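Local coordinates for probable glutamine-binding lipoprotein GlnH (GLNBP) (Mycobacterium tuberculosis, PDB 6H20) that binds amino acids, probably aspartate above all and also glutamate and asparagine, as a solute-binding lipoprotein, and probably takes part in controlling protein kinase G and glutamate metabolism, at residues V237-N240 and L246-F249; F134-L139 and G252-I257; G60-S65 and V217-Y222; R163-R168 and A192-A197. All coordinates share one frame; numbering follows the deposited sequence.

Interaction 1: V237-N240 and L246-F249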
loop_
_atom_site.group_PDB
_atom_site.type_symbol
_atom_site.label_atom_id
_atom_site.label_comp_id
_atom_site.label_asym_id
_atom_site.label_seq_id
_atom_site.Cartn_x
_atom_site.Cartn_y
_atom_site.Cartn_z
ATOM N N VAL A 237 4.735 -4.082 -6.108
ATOM C CA VAL A 237 3.680 -4.933 -6.654
ATOM C C VAL A 237 3.928 -6.341 -6.144
ATOM O O VAL A 237 5.008 -6.902 -6.349
ATOM C CB VAL A 237 3.682 -4.896 -8.189
ATOM C CG1 VAL A 237 2.667 -5.896 -8.752
ATOM C CG2 VAL A 237 3.425 -3.488 -8.686
ATOM N N GLY A 238 2.937 -6.908 -5.451
ATOM C CA GLY A 238 3.077 -8.238 -4.876
ATOM C C GLY A 238 2.743 -9.310 -5.903
ATOM O O GLY A 238 1.791 -9.180 -6.666
ATOM N N ILE A 239 3.575 -10.353 -5.933
ATOM C CA ILE A 239 3.535 -11.391 -6.954
ATOM C C ILE A 239 3.763 -12.724 -6.258
ATOM O O ILE A 239 4.450 -12.796 -5.236
ATOM C CB ILE A 239 4.618 -11.110 -8.031
ATOM C CG1 ILE A 239 4.256 -9.842 -8.811
ATOM C CG2 ILE A 239 4.799 -12.310 -8.982
ATOM C CD1 ILE A 239 5.400 -9.220 -9.590
ATOM N N ASN A 240 3.174 -13.787 -6.807
ATOM C CA ASN A 240 3.402 -15.113 -6.245
ATOM C C ASN A 240 4.898 -15.419 -6.198
ATOM O O ASN A 240 5.648 -15.103 -7.129
ATOM C CB ASN A 240 2.663 -16.175 -7.058
ATOM C CG ASN A 240 2.977 -17.578 -6.594
ATOM O OD1 ASN A 240 3.988 -18.166 -6.993
ATOM N ND2 ASN A 240 2.109 -18.133 -5.753
ATOM N N LEU A 246 6.954 -12.976 -13.952
ATOM C CA LEU A 246 6.071 -11.829 -13.772
ATOM C C LEU A 246 6.756 -10.709 -13.002
ATOM O O LEU A 246 6.484 -9.534 -13.263
ATOM C CB LEU A 246 4.796 -12.284 -13.062
ATOM C CG LEU A 246 3.676 -11.258 -12.930
ATOM C CD1 LEU A 246 3.358 -10.592 -14.245
ATOM C CD2 LEU A 246 2.428 -11.943 -12.364
ATOM N N VAL A 247 7.644 -11.042 -12.062
ATOM C CA VAL A 247 8.440 -10.009 -11.396
ATOM C C VAL A 247 9.247 -9.219 -12.420
ATOM O O VAL A 247 9.232 -7.980 -12.431
ATOM C CB VAL A 247 9.355 -10.630 -10.324
ATOM C CG1 VAL A 247 10.241 -9.544 -9.698
ATOM C CG2 VAL A 247 8.532 -11.355 -9.271
ATOM N N ARG A 248 9.988 -9.930 -13.285
ATOM C CA ARG A 248 10.770 -9.240 -14.307
ATOM C C ARG A 248 9.876 -8.422 -15.227
ATOM O O ARG A 248 10.225 -7.296 -15.590
ATOM C CB ARG A 248 11.616 -10.232 -15.109
ATOM C CG ARG A 248 12.576 -11.025 -14.256
ATOM C CD ARG A 248 13.465 -11.889 -15.145
ATOM N NE ARG A 248 14.288 -12.815 -14.371
ATOM C CZ ARG A 248 15.452 -12.491 -13.813
ATOM N NH1 ARG A 248 15.930 -11.257 -13.935
ATOM N NH2 ARG A 248 16.134 -13.400 -13.123
ATOM N N PHE A 249 8.716 -8.968 -15.610
ATOM C CA PHE A 249 7.807 -8.239 -16.487
ATOM C C PHE A 249 7.346 -6.939 -15.837
ATOM O O PHE A 249 7.424 -5.864 -16.450
ATOM C CB PHE A 249 6.594 -9.108 -16.862
ATOM C CG PHE A 249 5.721 -8.486 -17.913
ATOM C CD1 PHE A 249 4.769 -7.516 -17.574
ATOM C CD2 PHE A 249 5.887 -8.827 -19.252
ATOM C CE1 PHE A 249 3.991 -6.920 -18.551
ATOM C CE2 PHE A 249 5.117 -8.240 -20.228
ATOM C CZ PHE A 249 4.170 -7.282 -19.883
#
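Ile239 meets Leu246 and Val247 in a small contact made almost wholly by apolar side chains, between a strand and a helix. The two branches of Ile239 do different work. Its CD1 presses against the helix backbone, 3.6 Å from CA of Val247. The same methyl lies 3.8 Å from CG2 of Val247 and also touches the carbonyl oxygen of Leu246. The shorter branch, Ile239 CG2, touches both helix side chains. It is 3.9 Å from CG2 of Val247 and 4.1 Å from CB of Leu246. CD2 of Leu246 reaches the same methyl. Ile239 crosses both partners at a slant.

The torsions of Ile239 place CD1. CG1 stands beside the backbone N (chi1 -67°), and the chain is extended beyond that carbon, which pushes CD1 forward onto the helix. Val247 does not point straight at the strand, but its CG2 methyl still reaches Ile239. All three residues are buried.

The backbones are held from outside the pair. Ile239 is hydrogen-bonded through its backbone to Asn133, and Gly238 to Val118, so the strand is gripped on two sides. At the helix start, Asn243 OD1 accepts a hydrogen bond from Leu246 N.

Ile117 of strand 117-118 touches both Ile239 and Leu246. Val250, one turn further along helix 244-259, adds to the cover of Ile239. The contact thus packs the first turns of helix 244-259 onto the end of strand 232-240, which lies between strands 117-118 and 132-134 of the sheet.

Interaction 2: F134-L139 and G252-I257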
loop_
_atom_site.group_PDB
_atom_site.type_symbol
_atom_site.label_atom_id
_atom_site.label_comp_id
_atom_site.label_asym_id
_atom_site.label_seq_id
_atom_site.Cartn_x
_atom_site.Cartn_y
_atom_site.Cartn_z
ATOM N N PHE A 134 8.123 -9.508 -4.927
ATOM C CA PHE A 134 7.764 -8.111 -5.138
ATOM C C PHE A 134 8.538 -7.555 -6.321
ATOM O O PHE A 134 9.688 -7.931 -6.570
ATOM C CB PHE A 134 8.128 -7.218 -3.943
ATOM C CG PHE A 134 7.295 -7.460 -2.712
ATOM C CD1 PHE A 134 6.033 -6.883 -2.579
ATOM C CD2 PHE A 134 7.789 -8.225 -1.672
ATOM C CE1 PHE A 134 5.271 -7.086 -1.430
ATOM C CE2 PHE A 134 7.035 -8.444 -0.523
ATOM C CZ PHE A 134 5.773 -7.862 -0.398
ATOM N N SER A 135 7.902 -6.622 -7.023
ATOM C CA SER A 135 8.574 -5.742 -7.965
ATOM C C SER A 135 9.512 -4.792 -7.227
ATOM O O SER A 135 9.567 -4.750 -5.993
ATOM C CB SER A 135 7.550 -4.871 -8.692
ATOM O OG SER A 135 6.982 -3.910 -7.803
ATOM N N THR A 136 10.257 -4.014 -8.015
ATOM C CA THR A 136 10.968 -2.869 -7.469
ATOM C C THR A 136 9.977 -1.853 -6.889
ATOM O O THR A 136 8.757 -1.927 -7.090
ATOM C CB THR A 136 11.801 -2.188 -8.554
ATOM O OG1 THR A 136 10.959 -1.819 -9.658
ATOM C CG2 THR A 136 12.926 -3.116 -9.035
ATOM N N VAL A 137 10.521 -0.877 -6.162
ATOM C CA VAL A 137 9.683 0.080 -5.439
ATOM C C VAL A 137 9.028 1.043 -6.418
ATOM O O VAL A 137 9.710 1.671 -7.239
ATOM C CB VAL A 137 10.540 0.848 -4.420
ATOM C CG1 VAL A 137 9.715 1.942 -3.719
ATOM C CG2 VAL A 137 11.177 -0.103 -3.422
ATOM N N TYR A 138 7.699 1.202 -6.313
ATOM C CA TYR A 138 7.001 2.156 -7.169
ATOM C C TYR A 138 6.528 3.418 -6.452
ATOM O O TYR A 138 6.114 4.376 -7.119
ATOM C CB TYR A 138 5.834 1.486 -7.930
ATOM C CG TYR A 138 4.625 1.111 -7.096
ATOM C CD1 TYR A 138 3.614 2.030 -6.842
ATOM C CD2 TYR A 138 4.490 -0.180 -6.589
ATOM C CE1 TYR A 138 2.507 1.670 -6.092
ATOM C CE2 TYR A 138 3.377 -0.549 -5.836
ATOM C CZ TYR A 138 2.397 0.398 -5.586
ATOM O OH TYR A 138 1.305 0.033 -4.841
ATOM N N LEU A 139 6.613 3.460 -5.127
ATOM C CA LEU A 139 6.298 4.665 -4.373
ATOM C C LEU A 139 6.856 4.442 -2.983
ATOM O O LEU A 139 6.747 3.336 -2.455
ATOM C CB LEU A 139 4.777 4.859 -4.287
ATOM C CG LEU A 139 4.302 6.171 -3.655
ATOM C CD1 LEU A 139 4.678 7.342 -4.535
ATOM C CD2 LEU A 139 2.789 6.130 -3.458
ATOM N N GLY A 252 9.879 -4.349 -15.765
ATOM C CA GLY A 252 9.941 -3.671 -17.048
ATOM C C GLY A 252 8.918 -2.552 -17.164
ATOM O O GLY A 252 9.239 -1.449 -17.625
ATOM N N THR A 253 7.672 -2.817 -16.744
ATOM C CA THR A 253 6.657 -1.766 -16.731
ATOM C C THR A 253 7.100 -0.597 -15.870
ATOM O O THR A 253 6.931 0.570 -16.253
ATOM C CB THR A 253 5.323 -2.306 -16.197
ATOM O OG1 THR A 253 4.898 -3.417 -17.000
ATOM C CG2 THR A 253 4.255 -1.216 -16.261
ATOM N N LEU A 254 7.656 -0.888 -14.692
ATOM C CA LEU A 254 8.061 0.206 -13.819
ATOM C C LEU A 254 9.203 1.015 -14.430
ATOM O O LEU A 254 9.208 2.244 -14.332
ATOM C CB LEU A 254 8.404 -0.316 -12.424
ATOM C CG LEU A 254 7.196 -0.942 -11.718
ATOM C CD1 LEU A 254 7.556 -1.463 -10.327
ATOM C CD2 LEU A 254 6.001 0.036 -11.643
ATOM N N GLU A 255 10.174 0.355 -15.074
ATOM C CA GLU A 255 11.196 1.106 -15.808
ATOM C C GLU A 255 10.564 1.997 -16.866
ATOM O O GLU A 255 10.940 3.171 -17.016
ATOM C CB GLU A 255 12.195 0.159 -16.480
ATOM C CG GLU A 255 13.166 -0.544 -15.531
ATOM C CD GLU A 255 14.320 0.345 -15.094
ATOM O OE1 GLU A 255 14.489 1.458 -15.654
ATOM O OE2 GLU A 255 15.072 -0.083 -14.196
ATOM N N ARG A 256 9.588 1.467 -17.610
ATOM C CA ARG A 256 8.924 2.293 -18.613
ATOM C C ARG A 256 8.292 3.530 -17.991
ATOM O O ARG A 256 8.538 4.652 -18.447
ATOM C CB ARG A 256 7.876 1.502 -19.388
ATOM C CG ARG A 256 7.247 2.378 -20.456
ATOM C CD ARG A 256 6.213 1.641 -21.267
ATOM N NE ARG A 256 5.095 1.080 -20.503
ATOM C CZ ARG A 256 4.052 1.781 -20.055
ATOM N NH1 ARG A 256 3.992 3.097 -20.238
ATOM N NH2 ARG A 256 3.065 1.162 -19.414
ATOM N N ILE A 257 7.474 3.353 -16.951
ATOM C CA ILE A 257 6.718 4.503 -16.447
ATOM C C ILE A 257 7.603 5.490 -15.692
ATOM O O ILE A 257 7.301 6.691 -15.652
ATOM C CB ILE A 257 5.464 4.088 -15.654
ATOM C CG1 ILE A 257 5.833 3.401 -14.338
ATOM C CG2 ILE A 257 4.549 3.236 -16.516
ATOM C CD1 ILE A 257 4.610 3.211 -13.391
#
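Leu254 reaches Ser135, Thr136 and Tyr138 because its CG sits beside the backbone N (chi1 -64°) and CD1 is fully extended from CA. Ser135 and Thr136 both have their hydroxyls between the backbone N and the carbonyl carbon, which turns the oxygens to that methyl. Leu254 CD1 lies 3.5 Å from Thr136 OG1 and equally close to Thr136 O. It is 3.6 Å from Ser135 OG. The other methyl, CD2, rests 4.0 Å from Tyr138 CB. The rest of Tyr138 leads away, and its OH is hydrogen-bonded to Asp78 of helix 77-90.

Ser135 OG donates to Thr136 O at 2.8 Å, with the donor tilted 15° from the carbonyl plane.

The loop between strands 132-134 and 139-148 is therefore tied to helix 244-259 in two ways. A buried leucine gives the apolar part. Asn251 and Arg258, one on each side of Leu254 in sequence, give the polar part. Asn251 OD1 takes the N-H of Thr136 and Arg258 NH2 holds its hydroxyl, while Ser135 OG is bonded to Thr136 O and Val237 N, so the polar atoms packed on the methyl have partners of their own.

Interaction 3: G60-S65 and V217-Y222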
loop_
_atom_site.group_PDB
_atom_site.type_symbol
_atom_site.label_atom_id
_atom_site.label_comp_id
_atom_site.label_asym_id
_atom_site.label_seq_id
_atom_site.Cartn_x
_atom_site.Cartn_y
_atom_site.Cartn_z
ATOM N N GLY A 60 -10.968 0.688 0.038
ATOM C CA GLY A 60 -10.834 1.380 1.309
ATOM C C GLY A 60 -9.743 2.429 1.414
ATOM O O GLY A 60 -9.544 2.982 2.506
ATOM N N SER A 61 -9.048 2.748 0.320
ATOM C CA SER A 61 -7.893 3.646 0.353
ATOM C C SER A 61 -8.099 4.773 -0.658
ATOM O O SER A 61 -7.693 4.663 -1.822
ATOM C CB SER A 61 -6.583 2.873 0.103
ATOM O OG SER A 61 -6.322 1.949 1.162
ATOM N N ASN A 62 -8.713 5.868 -0.207
ATOM C CA ASN A 62 -8.846 7.038 -1.065
ATOM C C ASN A 62 -7.478 7.436 -1.606
ATOM O O ASN A 62 -6.467 7.351 -0.905
ATOM C CB ASN A 62 -9.419 8.209 -0.270
ATOM C CG ASN A 62 -9.784 9.376 -1.167
ATOM O OD1 ASN A 62 -10.227 9.182 -2.312
ATOM N ND2 ASN A 62 -9.580 10.588 -0.673
ATOM N N LEU A 63 -7.461 7.870 -2.867
ATOM C CA LEU A 63 -6.312 8.241 -3.687
ATOM C C LEU A 63 -5.575 7.048 -4.270
ATOM O O LEU A 63 -4.748 7.243 -5.163
ATOM C CB LEU A 63 -5.286 9.152 -2.988
ATOM C CG LEU A 63 -5.890 10.421 -2.382
ATOM C CD1 LEU A 63 -4.748 11.238 -1.781
ATOM C CD2 LEU A 63 -6.669 11.212 -3.433
ATOM N N PHE A 64 -5.834 5.824 -3.802
ATOM C CA PHE A 64 -5.082 4.639 -4.202
ATOM C C PHE A 64 -5.945 3.564 -4.830
ATOM O O PHE A 64 -5.641 3.109 -5.935
ATOM C CB PHE A 64 -4.284 4.098 -3.002
ATOM C CG PHE A 64 -3.071 4.921 -2.722
ATOM C CD1 PHE A 64 -1.882 4.663 -3.391
ATOM C CD2 PHE A 64 -3.142 6.020 -1.887
ATOM C CE1 PHE A 64 -0.782 5.449 -3.195
ATOM C CE2 PHE A 64 -2.040 6.834 -1.685
ATOM C CZ PHE A 64 -0.843 6.535 -2.346
ATOM N N SER A 65 -7.013 3.143 -4.160
ATOM C CA SER A 65 -7.981 2.234 -4.771
ATOM C C SER A 65 -9.288 2.467 -4.027
ATOM O O SER A 65 -9.383 2.183 -2.829
ATOM C CB SER A 65 -7.526 0.768 -4.716
ATOM O OG SER A 65 -7.244 0.313 -3.403
ATOM N N VAL A 217 -7.238 12.801 4.829
ATOM C CA VAL A 217 -7.355 14.257 4.958
ATOM C C VAL A 217 -8.205 14.832 3.838
ATOM O O VAL A 217 -8.983 15.768 4.046
ATOM C CB VAL A 217 -5.965 14.919 4.991
ATOM C CG1 VAL A 217 -6.083 16.448 4.874
ATOM C CG2 VAL A 217 -5.234 14.544 6.259
ATOM N N GLU A 218 -8.052 14.305 2.621
ATOM C CA GLU A 218 -8.845 14.820 1.509
ATOM C C GLU A 218 -10.330 14.623 1.749
ATOM O O GLU A 218 -11.144 15.443 1.309
ATOM C CB GLU A 218 -8.426 14.157 0.196
ATOM C CG GLU A 218 -7.008 14.469 -0.226
ATOM C CD GLU A 218 -6.936 15.386 -1.429
ATOM O OE1 GLU A 218 -7.867 16.196 -1.617
ATOM O OE2 GLU A 218 -5.947 15.298 -2.189
ATOM N N GLU A 219 -10.701 13.567 2.470
ATOM C CA GLU A 219 -12.101 13.343 2.805
ATOM C C GLU A 219 -12.546 14.148 4.013
ATOM O O GLU A 219 -13.745 14.413 4.153
ATOM C CB GLU A 219 -12.339 11.853 3.055
ATOM C CG GLU A 219 -12.185 11.021 1.787
ATOM C CD GLU A 219 -12.229 9.521 2.021
ATOM O OE1 GLU A 219 -13.015 8.842 1.327
ATOM O OE2 GLU A 219 -11.467 9.015 2.869
ATOM N N ASP A 220 -11.621 14.544 4.883
ATOM C CA ASP A 220 -11.967 15.189 6.149
ATOM C C ASP A 220 -10.899 16.228 6.457
ATOM O O ASP A 220 -9.972 15.973 7.236
ATOM C CB ASP A 220 -12.036 14.147 7.268
ATOM C CG ASP A 220 -12.583 14.704 8.566
ATOM O OD1 ASP A 220 -12.716 15.942 8.685
ATOM O OD2 ASP A 220 -12.852 13.892 9.481
ATOM N N PRO A 221 -11.023 17.439 5.905
ATOM C CA PRO A 221 -9.962 18.445 6.098
ATOM C C PRO A 221 -9.869 19.004 7.513
ATOM O O PRO A 221 -8.970 19.814 7.781
ATOM C CB PRO A 221 -10.313 19.537 5.081
ATOM C CG PRO A 221 -11.289 18.906 4.146
ATOM C CD PRO A 221 -12.017 17.863 4.909
ATOM N N TYR A 222 -10.748 18.587 8.422
ATOM C CA TYR A 222 -10.582 18.891 9.839
ATOM C C TYR A 222 -9.398 18.130 10.434
ATOM O O TYR A 222 -8.908 18.491 11.508
ATOM C CB TYR A 222 -11.913 18.585 10.541
ATOM C CG TYR A 222 -11.917 18.488 12.056
ATOM C CD1 TYR A 222 -11.426 19.521 12.848
ATOM C CD2 TYR A 222 -12.468 17.374 12.692
ATOM C CE1 TYR A 222 -11.461 19.432 14.246
ATOM C CE2 TYR A 222 -12.508 17.282 14.065
ATOM C CZ TYR A 222 -12.003 18.302 14.839
ATOM O OH TYR A 222 -12.052 18.175 16.218
#
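Asn62 and Glu219 approach from opposite directions and lay their flat ends against each other. The amide and carboxylate planes are only 24° apart, so the two groups stack. CD of Glu219 is 4.0 Å from CG of Asn62. CG of Glu219 lies 3.6 Å from ND2 of Asn62. The contact is packing: the amide donates elsewhere, to the carbonyl oxygen of Gly215, one turn back on the same helix. That bond fixes the rotation of the amide. It also fits the first torsion of Asn62, which sets CG opposite the backbone N (chi1 -171°) and sends the amide out to the helix.

Glu218 meets the same amide differently. Its side chain crosses Asn62 at about a right angle, with CB 3.9 Å from ND2. Its carboxylate plane is 76° from the amide plane. Leu63 adds a looser touch, CD1 to Glu218 CG at 4.2 Å.

The bonding within the loop fits a classic beta bulge: Phe64 N and Ser65 N both donate to Ser61 O. Asn62 and Leu63 form a type II turn, with Leu63 in the left-handed conformation.

Beyond the pair, Leu63 is bonded through its backbone to Phe77, where helix 77-90 starts. Glu219 also touches Leu195 of helix 191-199. The contact brings the loop after strand 53-57 against the end of helix 210-219.

Interaction 4: R163-R168 and A192-A197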
loop_
_atom_site.group_PDB
_atom_site.type_symbol
_atom_site.label_atom_id
_atom_site.label_comp_id
_atom_site.label_asym_id
_atom_site.label_seq_id
_atom_site.Cartn_x
_atom_site.Cartn_y
_atom_site.Cartn_z
ATOM N N ARG A 163 -6.251 6.195 22.107
ATOM C CA ARG A 163 -6.869 5.208 21.220
ATOM C C ARG A 163 -6.366 5.450 19.799
ATOM O O ARG A 163 -6.685 6.468 19.186
ATOM C CB ARG A 163 -8.393 5.298 21.291
ATOM C CG ARG A 163 -8.975 4.919 22.648
ATOM C CD ARG A 163 -10.410 5.402 22.777
ATOM N NE ARG A 163 -10.514 6.836 22.541
ATOM C CZ ARG A 163 -11.658 7.482 22.333
ATOM N NH1 ARG A 163 -12.807 6.813 22.330
ATOM N NH2 ARG A 163 -11.652 8.794 22.126
ATOM N N VAL A 164 -5.591 4.507 19.271
ATOM C CA VAL A 164 -4.969 4.634 17.956
ATOM C C VAL A 164 -5.498 3.521 17.066
ATOM O O VAL A 164 -5.426 2.342 17.435
ATOM C CB VAL A 164 -3.439 4.552 18.071
ATOM C CG1 VAL A 164 -2.793 4.631 16.704
ATOM C CG2 VAL A 164 -2.921 5.655 18.983
ATOM N N CYS A 165 -6.000 3.895 15.892
ATOM C CA CYS A 165 -6.589 2.951 14.948
ATOM C C CYS A 165 -5.575 2.502 13.906
ATOM O O CYS A 165 -4.839 3.322 13.337
ATOM C CB CYS A 165 -7.779 3.609 14.250
ATOM S SG CYS A 165 -8.763 2.486 13.213
ATOM N N VAL A 166 -5.580 1.189 13.627
ATOM C CA VAL A 166 -4.778 0.587 12.563
ATOM C C VAL A 166 -5.602 -0.501 11.896
ATOM O O VAL A 166 -6.429 -1.157 12.534
ATOM C CB VAL A 166 -3.443 -0.016 13.059
ATOM C CG1 VAL A 166 -2.475 1.090 13.457
ATOM C CG2 VAL A 166 -3.703 -0.986 14.191
ATOM N N ALA A 167 -5.354 -0.719 10.612
ATOM C CA ALA A 167 -5.981 -1.850 9.941
ATOM C C ALA A 167 -5.220 -3.131 10.252
ATOM O O ALA A 167 -3.989 -3.133 10.357
ATOM C CB ALA A 167 -6.025 -1.630 8.430
ATOM N N ARG A 168 -5.958 -4.226 10.403
ATOM C CA ARG A 168 -5.321 -5.503 10.665
ATOM C C ARG A 168 -4.501 -5.929 9.449
ATOM O O ARG A 168 -4.825 -5.597 8.304
ATOM C CB ARG A 168 -6.383 -6.549 11.027
ATOM C CG ARG A 168 -6.918 -6.358 12.445
ATOM C CD ARG A 168 -7.849 -7.480 12.893
ATOM N NE ARG A 168 -9.130 -7.471 12.188
ATOM C CZ ARG A 168 -10.145 -6.658 12.466
ATOM N NH1 ARG A 168 -10.041 -5.750 13.432
ATOM N NH2 ARG A 168 -11.276 -6.749 11.767
ATOM N N ALA A 192 -10.463 3.190 5.664
ATOM C CA ALA A 192 -11.671 4.010 5.675
ATOM C C ALA A 192 -12.429 3.835 6.984
ATOM O O ALA A 192 -13.089 4.776 7.451
ATOM C CB ALA A 192 -12.550 3.650 4.481
ATOM N N ASP A 193 -12.338 2.641 7.590
ATOM C CA ASP A 193 -13.007 2.389 8.864
ATOM C C ASP A 193 -12.386 3.216 9.982
ATOM O O ASP A 193 -13.089 3.647 10.903
ATOM C CB ASP A 193 -12.943 0.901 9.201
ATOM C CG ASP A 193 -13.597 0.037 8.149
ATOM O OD1 ASP A 193 -14.557 0.500 7.496
ATOM O OD2 ASP A 193 -13.160 -1.121 7.974
ATOM N N CYS A 194 -11.064 3.433 9.926
ATOM C CA CYS A 194 -10.416 4.292 10.915
ATOM C C CYS A 194 -10.924 5.714 10.796
ATOM O O CYS A 194 -11.114 6.403 11.807
ATOM C CB CYS A 194 -8.896 4.287 10.731
ATOM S SG CYS A 194 -8.057 2.809 11.293
ATOM N N LEU A 195 -11.158 6.170 9.565
ATOM C CA LEU A 195 -11.669 7.523 9.390
ATOM C C LEU A 195 -13.052 7.658 10.004
ATOM O O LEU A 195 -13.329 8.623 10.723
ATOM C CB LEU A 195 -11.682 7.898 7.908
ATOM C CG LEU A 195 -12.334 9.252 7.645
ATOM C CD1 LEU A 195 -11.572 10.358 8.375
ATOM C CD2 LEU A 195 -12.416 9.537 6.158
ATOM N N VAL A 196 -13.927 6.683 9.758
ATOM C CA VAL A 196 -15.257 6.714 10.367
ATOM C C VAL A 196 -15.151 6.752 11.888
ATOM O O VAL A 196 -15.835 7.536 12.557
ATOM C CB VAL A 196 -16.103 5.523 9.883
ATOM C CG1 VAL A 196 -17.407 5.439 10.681
ATOM C CG2 VAL A 196 -16.391 5.665 8.402
ATOM N N ALA A 197 -14.291 5.903 12.453
ATOM C CA ALA A 197 -14.130 5.860 13.903
ATOM C C ALA A 197 -13.681 7.209 14.454
ATOM O O ALA A 197 -14.137 7.635 15.523
ATOM C CB ALA A 197 -13.131 4.771 14.283
#
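Cys165 is joined to Cys194 by a disulfide bond, which makes this contact covalent. CB of Cys165 points from the strand to the helix and lies 3.8 Å from CB of Cys194. It is 3.1 Å from the partner sulfur, Cys194 SG. The next atom, Cys165 SG, stands opposite its own backbone N (chi1 -172°). It bonds to Cys194 SG at 2.1 Å. The torsion about the S-S bond is -81°, a left-handed disulfide. On the helix side, Cys194 SG also passes 3.8 Å from Val166 N, so it lies alongside the strand backbone.

Both cysteines are buried. Val188 of strand 184-188 touches each of them, and Ile203 touches Cys165. Val166 points away from the helix and packs on Leu173 and Ile176 of helix 171-176, on the other face of the sheet.

The strand and helix segments run nearly antiparallel, at 158°, with their axes 8.1 Å apart. Strand 163-167 lies between the parallel strands 184-188 and 205-207. Helix 191-199 links those two flanking strands in a beta-alpha-beta crossover that passes over strand 163-167. The disulfide pins the helix to the strand beneath it, and Leu195 faces away, onto helix 210-219.

The four contacts spread along a two-lobed fold with the amino acid site between the lobes. Interactions 1 and 2 share helix 244-259, have centres 10 Å apart and touch directly. Interactions 3 and 4, 13 Å apart between centres, meet through Glu219 and Leu195. Interactions 1 and 4 are far apart, about 30 Å between centres, yet reach the same mixed sheet. Along the chain, interaction 4 is nested inside interaction 3, and interaction 1 inside interaction 2. Interactions 2 and 3 cross, and Leu139 packs on Phe64 where they meet. Interaction 3 probably bridges the lobes, consistent with a closed, asparagine-bound form, while the others hold secondary structure within a lobe.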